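Local coordinates for protein alginate lyase (Aplysia kurodai, PDB 5GMT) that breaks down the polysaccharide alginate as a polysaccharide lyase of family 14, with specificity for polymannuronate, at residues Pro113-Gly118 and Glu196-Asn201; Ala124-Gly129 and Pro133-Ser138. One frame throughout, in Å; residues are numbered along the deposited sequence.

Contact 1 (Pro113-Gly118 and Glu196-Asn201); sequences PGLFGG and EEVHIN
Glu196 reaches from one beta sheet to the backbone of the other, its OE1 accepting a hydrogen bond from Leu115 N at 2.9 Å. With CG anti to the backbone N (chi1 -176°) and the chain extended beyond it, the carboxylate crosses the gap and presents its syn lone pair to the amide. The same oxygen lies 3.4 Å from Gly114 CA, where the glycine has no CB to crowd it, and lies against Leu115 CG. Leu139 and Leu141 also pack on the glutamate side chain, so a buried acid sits among apolar neighbours. With an alanine here, the Leu115 amide is likely to lose this acceptor, with a gap opening beside the leucine. Glu197 turns from the interface, and its OE2 takes a bond from His199 NE2. Val198 returns inward: its CG2 meets Leu115 CD1 at 3.7 Å, the two branches passing alongside in opposite senses, while Met93 and Leu95 also pack on the leucine. The axes of the two short strand segments approach to 8.0 Å, 15° from parallel, linked through side chains, as in the facing sheets of a concanavalin-type jelly-roll beta sandwich.

Contact 2 (Ala124-Gly129 and Pro133-Ser138); sequences AYKCSG and PSSCFS
A disulfide between Cys127 and Cys136 ties the connection after strand 110-118 to the start of strand 136-143, closing a short loop in the connection between two neighbouring inner strands of one sheet. The two SG atoms, Cys127 SG and Cys136 SG, are bonded at 2.0 Å with a torsion of 88° about the S-S bond. Each sulfur arrives from a different rotamer: Cys127 SG stands beside its own backbone N, anti to the carbonyl carbon, whereas Cys136 SG is tucked between backbone N and carbonyl carbon (chi1 52°). Beside the bridge, the backbone of Lys126 lies against the sulfur, its carbonyl carbon C 3.6 Å from Cys136 SG. Lys126 CB rests against Pro133 CG at 3.6 Å, and the rest of that lysine bends away from the partner segment. Lys126 O meets Pro133 CD and also accepts a hydrogen bond from Ser131 OG within the loop.

Further along, Ser138 OG donates to Cys127 O at 2.8 Å, the donor tilted 17° from the carbonyl plane. This bond restrains the carbonyl of the bridging cysteine itself, and Tyr154 packs against both Cys127 and Ser138. At the other end, Ala124 O approaches Cys136 CB, and Ser135 OG is held by Gly123 O. No backbone pairing joins the segments; covalent linkage and one hydroxyl bond take its place. The arrangement is that of a disulfide-closed loop between two adjacent antiparallel strands of a beta sandwich.

Contact 1 lies in the interior between the two sheets, its centre about 9 Å from the centre of the chain, whereas contact 2, its centre about 13 Å from that point, is mostly buried but includes the solvent-exposed Lys126. They share one sheet: strands 110-118 and 136-143 are antiparallel neighbours, and Gly117 O lies 3.0 Å from Phe137 N, a probable hydrogen bond. Phe116, turned from the facing sheet, packs on Ala124 O through CD2, 3.4 Å away. Contact 2 falls within the chain stretch that contact 1 closes. The chemistry differs accordingly: a carboxylate and apolar branches join strands of facing sheets, far apart in sequence, in contact 1, while in contact 2 a covalent bridge holds a local loop.

Contact 1 (Pro113-Gly118 and Glu196-Asn201)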
ATOM      1  N   PRO A 113       1.932  -2.274   0.995  1.00  6.59           N
ATOM      2  CA  PRO A 113       0.478  -2.136   1.175  1.00  4.44           C
ATOM      3  C   PRO A 113      -0.004  -0.701   1.368  1.00  5.59           C
ATOM      4  O   PRO A 113       0.673   0.089   2.026  1.00  6.52           O
ATOM      5  CB  PRO A 113       0.210  -2.949   2.453  1.00  4.75           C
ATOM      6  CG  PRO A 113       1.284  -3.974   2.465  1.00  6.87           C
ATOM      7  CD  PRO A 113       2.506  -3.251   1.938  1.00  6.21           C
ATOM      8  N   GLY A 114      -1.182  -0.397   0.819  1.00  6.06           N
ATOM      9  CA  GLY A 114      -1.832   0.888   0.995  1.00  3.99           C
ATOM     10  C   GLY A 114      -3.338   0.704   0.901  1.00  6.58           C
ATOM     11  O   GLY A 114      -3.811  -0.419   0.796  1.00  6.64           O
ATOM     12  N   LEU A 115      -4.095   1.797   0.951  1.00  6.72           N
ATOM     13  CA  LEU A 115      -5.553   1.703   0.843  1.00  5.39           C
ATOM     14  C   LEU A 115      -6.002   1.709  -0.628  1.00  5.01           C
ATOM     15  O   LEU A 115      -5.231   2.071  -1.518  1.00  5.14           O
ATOM     16  CB  LEU A 115      -6.215   2.855   1.605  1.00  5.10           C
ATOM     17  CG  LEU A 115      -6.011   2.811   3.127  1.00  5.90           C
ATOM     18  CD1 LEU A 115      -6.504   4.096   3.797  1.00  5.44           C
ATOM     19  CD2 LEU A 115      -6.723   1.590   3.706  1.00  5.83           C
ATOM     20  N   PHE A 116      -7.259   1.327  -0.861  1.00  6.15           N
ATOM     21  CA  PHE A 116      -7.876   1.380  -2.189  1.00  6.58           C
ATOM     22  C   PHE A 116      -9.379   1.612  -2.044  1.00  4.44           C
ATOM     23  O   PHE A 116      -9.929   1.480  -0.952  1.00  4.83           O
ATOM     24  CB  PHE A 116      -7.619   0.077  -2.967  1.00  4.34           C
ATOM     25  CG  PHE A 116      -8.542  -1.039  -2.587  1.00  6.51           C
ATOM     26  CD1 PHE A 116      -8.376  -1.705  -1.386  1.00  4.47           C
ATOM     27  CD2 PHE A 116      -9.580  -1.430  -3.435  1.00  5.62           C
ATOM     28  CE1 PHE A 116      -9.243  -2.736  -1.014  1.00  8.04           C
ATOM     29  CE2 PHE A 116     -10.439  -2.459  -3.077  1.00  5.57           C
ATOM     30  CZ  PHE A 116     -10.267  -3.120  -1.868  1.00  5.89           C
ATOM     31  N   GLY A 117     -10.038   1.973  -3.139  1.00  6.75           N
ATOM     32  CA  GLY A 117     -11.479   2.116  -3.127  1.00  6.94           C
ATOM     33  C   GLY A 117     -12.042   2.235  -4.532  1.00  6.45           C
ATOM     34  O   GLY A 117     -11.351   1.979  -5.521  1.00  6.39           O
ATOM     35  N   GLY A 118     -13.307   2.618  -4.614  1.00  6.50           N
ATOM     36  CA  GLY A 118     -13.976   2.746  -5.892  1.00  6.92           C
ATOM     37  C   GLY A 118     -15.354   2.133  -5.794  1.00  8.60           C
ATOM     38  O   GLY A 118     -16.047   2.310  -4.792  1.00  6.68           O
ATOM     39  N   GLU A 196      -1.100   5.615   6.918  1.00  5.05           N
ATOM     40  CA  GLU A 196      -1.574   6.257   5.704  1.00  4.52           C
ATOM     41  C   GLU A 196      -2.999   6.689   5.954  1.00  7.66           C
ATOM     42  O   GLU A 196      -3.878   5.847   6.112  1.00  7.13           O
ATOM     43  CB  GLU A 196      -1.504   5.322   4.493  1.00  4.28           C
ATOM     44  CG  GLU A 196      -1.917   6.025   3.181  1.00  5.01           C
ATOM     45  CD  GLU A 196      -2.094   5.074   2.005  1.00  7.34           C
ATOM     46  OE1 GLU A 196      -2.636   3.966   2.208  1.00  9.15           O
ATOM     47  OE2 GLU A 196      -1.695   5.438   0.871  1.00  7.02           O
ATOM     48  N   GLU A 197      -3.212   8.000   6.011  1.00  6.30           N
ATOM     49  CA  GLU A 197      -4.525   8.565   6.241  1.00  5.47           C
ATOM     50  C   GLU A 197      -5.054   9.147   4.939  1.00  6.16           C
ATOM     51  O   GLU A 197      -4.394   9.957   4.295  1.00  5.84           O
ATOM     52  CB  GLU A 197      -4.492   9.645   7.330  1.00  6.55           C
ATOM     53  CG  GLU A 197      -5.858  10.299   7.531  1.00  7.17           C
ATOM     54  CD  GLU A 197      -5.982  11.079   8.835  1.00 10.10           C
ATOM     55  OE1 GLU A 197      -4.968  11.247   9.538  1.00 10.79           O
ATOM     56  OE2 GLU A 197      -7.106  11.530   9.153  1.00 12.16           O
ATOM     57  N   VAL A 198      -6.240   8.699   4.549  1.00  6.55           N
ATOM     58  CA  VAL A 198      -6.790   9.055   3.256  1.00  5.75           C
ATOM     59  C   VAL A 198      -8.170   9.666   3.415  1.00  6.39           C
ATOM     60  O   VAL A 198      -9.045   9.062   4.026  1.00  7.76           O
ATOM     61  CB  VAL A 198      -6.909   7.825   2.324  1.00  5.10           C
ATOM     62  CG1 VAL A 198      -7.565   8.230   0.993  1.00  8.44           C
ATOM     63  CG2 VAL A 198      -5.546   7.194   2.083  1.00  6.06           C
ATOM     64  N   HIS A 199      -8.353  10.868   2.878  1.00  4.12           N
ATOM     65  CA  HIS A 199      -9.678  11.481   2.814  1.00  6.89           C
ATOM     66  C   HIS A 199      -9.989  11.711   1.346  1.00  7.56           C
ATOM     67  O   HIS A 199      -9.300  12.485   0.678  1.00  5.48           O
ATOM     68  CB  HIS A 199      -9.728  12.797   3.607  1.00  7.51           C
ATOM     69  CG  HIS A 199      -9.579  12.611   5.085  1.00  9.52           C
ATOM     70  ND1 HIS A 199     -10.518  13.058   5.989  1.00  9.75           N
ATOM     71  CD2 HIS A 199      -8.618  11.992   5.813  1.00 10.01           C
ATOM     72  CE1 HIS A 199     -10.138  12.730   7.210  1.00 11.08           C
ATOM     73  NE2 HIS A 199      -8.984  12.091   7.133  1.00  9.39           N
ATOM     74  N   ILE A 200     -11.008  11.030   0.827  1.00  6.71           N
ATOM     75  CA  ILE A 200     -11.254  11.120  -0.600  1.00  8.20           C
ATOM     76  C   ILE A 200     -11.953  12.436  -0.886  1.00  7.85           C
ATOM     77  O   ILE A 200     -12.511  13.064   0.014  1.00 10.81           O
ATOM     78  CB  ILE A 200     -12.073   9.915  -1.143  1.00  8.22           C
ATOM     79  CG1 ILE A 200     -13.443   9.808  -0.474  1.00  8.75           C
ATOM     80  CG2 ILE A 200     -11.297   8.615  -0.962  1.00 10.96           C
ATOM     81  CD1 ILE A 200     -14.231   8.579  -0.982  1.00 10.91           C
ATOM     82  N   ASN A 201     -11.882  12.872  -2.135  1.00  8.67           N
ATOM     83  CA  ASN A 201     -12.403  14.179  -2.519  1.00  8.09           C
ATOM     84  C   ASN A 201     -13.916  14.294  -2.494  1.00 10.76           C
ATOM     85  O   ASN A 201     -14.645  13.311  -2.658  1.00  9.54           O
ATOM     86  CB  ASN A 201     -11.917  14.536  -3.920  1.00  6.81           C
ATOM     87  CG  ASN A 201     -12.397  13.541  -4.966  1.00  8.55           C
ATOM     88  OD1 ASN A 201     -11.970  12.384  -4.970  1.00  8.55           O
ATOM     89  ND2 ASN A 201     -13.290  13.990  -5.866  1.00  9.25           N
TER

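Contact 2 (Ala124-Gly129 and Pro133-Ser138)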
ATOM      1  N   ALA A 124     -13.450  -2.334  -8.165  1.00  7.02           N
ATOM      2  CA  ALA A 124     -12.528  -1.748  -7.198  1.00  6.08           C
ATOM      3  C   ALA A 124     -11.119  -2.352  -7.272  1.00  8.83           C
ATOM      4  O   ALA A 124     -10.165  -1.768  -6.748  1.00  8.62           O
ATOM      5  CB  ALA A 124     -13.098  -1.897  -5.795  1.00  8.84           C
ATOM      6  N   TYR A 125     -10.988  -3.504  -7.933  1.00  7.45           N
ATOM      7  CA  TYR A 125      -9.718  -4.243  -7.912  1.00 10.54           C
ATOM      8  C   TYR A 125      -8.913  -4.081  -9.200  1.00  8.16           C
ATOM      9  O   TYR A 125      -7.994  -4.866  -9.457  1.00  8.68           O
ATOM     10  CB  TYR A 125      -9.966  -5.742  -7.656  1.00  7.65           C
ATOM     11  CG  TYR A 125     -10.977  -6.026  -6.569  1.00  8.50           C
ATOM     12  CD1 TYR A 125     -10.846  -5.456  -5.305  1.00  8.73           C
ATOM     13  CD2 TYR A 125     -12.095  -6.829  -6.819  1.00  8.17           C
ATOM     14  CE1 TYR A 125     -11.768  -5.697  -4.313  1.00  9.08           C
ATOM     15  CE2 TYR A 125     -13.036  -7.075  -5.829  1.00  7.00           C
ATOM     16  CZ  TYR A 125     -12.868  -6.495  -4.577  1.00  8.87           C
ATOM     17  OH  TYR A 125     -13.780  -6.721  -3.589  1.00  9.36           O
ATOM     18  N   LYS A 126      -9.231  -3.061  -9.995  1.00  7.98           N
ATOM     19  CA  LYS A 126      -8.671  -2.962 -11.355  1.00  6.95           C
ATOM     20  C   LYS A 126      -7.595  -1.890 -11.515  1.00 12.55           C
ATOM     21  O   LYS A 126      -7.100  -1.666 -12.623  1.00 14.18           O
ATOM     22  CB  LYS A 126      -9.799  -2.699 -12.367  1.00  8.02           C
ATOM     23  CG  LYS A 126     -10.906  -3.750 -12.338  1.00  9.60           C
ATOM     24  CD  LYS A 126     -10.359  -5.119 -12.648  1.00 15.59           C
ATOM     25  CE  LYS A 126     -11.462  -6.171 -12.609  1.00 23.53           C
ATOM     26  NZ  LYS A 126     -10.929  -7.546 -12.870  1.00 26.61           N
ATOM     27  N   CYS A 127      -7.220  -1.229 -10.423  1.00  7.24           N
ATOM     28  CA  CYS A 127      -6.289  -0.122 -10.529  1.00  7.60           C
ATOM     29  C   CYS A 127      -4.859  -0.529 -10.191  1.00 10.90           C
ATOM     30  O   CYS A 127      -4.333  -0.205  -9.120  1.00  9.16           O
ATOM     31  CB  CYS A 127      -6.751   1.038  -9.638  1.00  9.48           C
ATOM     32  SG  CYS A 127      -8.073   2.007 -10.446  1.00 10.09           S
ATOM     33  N   SER A 128      -4.233  -1.237 -11.125  1.00  7.84           N
ATOM     34  CA  SER A 128      -2.851  -1.664 -10.967  1.00 10.19           C
ATOM     35  C   SER A 128      -2.338  -2.056 -12.332  1.00 12.14           C
ATOM     36  O   SER A 128      -3.124  -2.187 -13.267  1.00 11.08           O
ATOM     37  CB  SER A 128      -2.749  -2.839  -9.986  1.00  7.87           C
ATOM     38  OG  SER A 128      -3.344  -4.001 -10.540  1.00  9.49           O
ATOM     39  N   GLY A 129      -1.038  -2.291 -12.456  1.00 12.15           N
ATOM     40  CA  GLY A 129      -0.513  -2.680 -13.751  1.00 14.23           C
ATOM     41  C   GLY A 129      -0.662  -1.515 -14.723  1.00 16.83           C
ATOM     42  O   GLY A 129      -0.386  -0.361 -14.384  1.00 23.09           O
ATOM     43  N   PRO A 133      -9.102   2.131 -14.892  1.00 11.17           N
ATOM     44  CA  PRO A 133     -10.462   2.447 -15.333  1.00 13.76           C
ATOM     45  C   PRO A 133     -11.143   3.350 -14.332  1.00 14.27           C
ATOM     46  O   PRO A 133     -10.641   3.537 -13.227  1.00 10.68           O
ATOM     47  CB  PRO A 133     -11.142   1.082 -15.377  1.00 12.87           C
ATOM     48  CG  PRO A 133     -10.459   0.327 -14.247  1.00 13.49           C
ATOM     49  CD  PRO A 133      -9.012   0.767 -14.328  1.00 11.67           C
ATOM     50  N   SER A 134     -12.293   3.887 -14.712  1.00  9.82           N
ATOM     51  CA  SER A 134     -12.998   4.825 -13.867  1.00 11.65           C
ATOM     52  C   SER A 134     -13.829   4.109 -12.823  1.00 15.51           C
ATOM     53  O   SER A 134     -14.928   4.551 -12.499  1.00 18.59           O
ATOM     54  CB  SER A 134     -13.900   5.719 -14.727  1.00 15.40           C
ATOM     55  OG  SER A 134     -14.349   6.837 -13.987  1.00 17.50           O
ATOM     56  N   SER A 135     -13.321   2.988 -12.315  1.00 11.88           N
ATOM     57  CA  SER A 135     -14.044   2.198 -11.327  1.00 10.02           C
ATOM     58  C   SER A 135     -13.318   2.124  -9.985  1.00 10.35           C
ATOM     59  O   SER A 135     -13.830   1.538  -9.026  1.00  9.57           O
ATOM     60  CB  SER A 135     -14.274   0.773 -11.860  1.00 15.05           C
ATOM     61  OG  SER A 135     -13.036   0.145 -12.122  1.00 12.01           O
ATOM     62  N   CYS A 136     -12.132   2.720  -9.907  1.00  8.90           N
ATOM     63  CA  CYS A 136     -11.297   2.499  -8.735  1.00  8.94           C
ATOM     64  C   CYS A 136     -10.252   3.580  -8.535  1.00 10.53           C
ATOM     65  O   CYS A 136     -10.007   4.406  -9.415  1.00  7.79           O
ATOM     66  CB  CYS A 136     -10.608   1.126  -8.842  1.00  8.71           C
ATOM     67  SG  CYS A 136      -9.716   0.833 -10.408  1.00  8.89           S
ATOM     68  N   PHE A 137      -9.640   3.565  -7.358  1.00  5.66           N
ATOM     69  CA  PHE A 137      -8.377   4.261  -7.133  1.00  5.57           C
ATOM     70  C   PHE A 137      -7.532   3.384  -6.207  1.00  6.79           C
ATOM     71  O   PHE A 137      -8.077   2.641  -5.399  1.00  6.84           O
ATOM     72  CB  PHE A 137      -8.610   5.652  -6.535  1.00  5.93           C
ATOM     73  CG  PHE A 137      -9.302   5.628  -5.194  1.00  6.06           C
ATOM     74  CD1 PHE A 137     -10.689   5.538  -5.111  1.00  6.53           C
ATOM     75  CD2 PHE A 137      -8.567   5.698  -4.020  1.00  8.05           C
ATOM     76  CE1 PHE A 137     -11.326   5.517  -3.877  1.00  5.59           C
ATOM     77  CE2 PHE A 137      -9.197   5.676  -2.780  1.00  7.36           C
ATOM     78  CZ  PHE A 137     -10.583   5.583  -2.710  1.00  6.56           C
ATOM     79  N   SER A 138      -6.214   3.434  -6.329  1.00  5.92           N
ATOM     80  CA  SER A 138      -5.399   2.656  -5.402  1.00  4.77           C
ATOM     81  C   SER A 138      -4.256   3.503  -4.891  1.00  7.49           C
ATOM     82  O   SER A 138      -3.695   4.315  -5.632  1.00  6.42           O
ATOM     83  CB  SER A 138      -4.885   1.368  -6.057  1.00  7.50           C
ATOM     84  OG  SER A 138      -3.957   1.626  -7.093  1.00  7.68           O
TER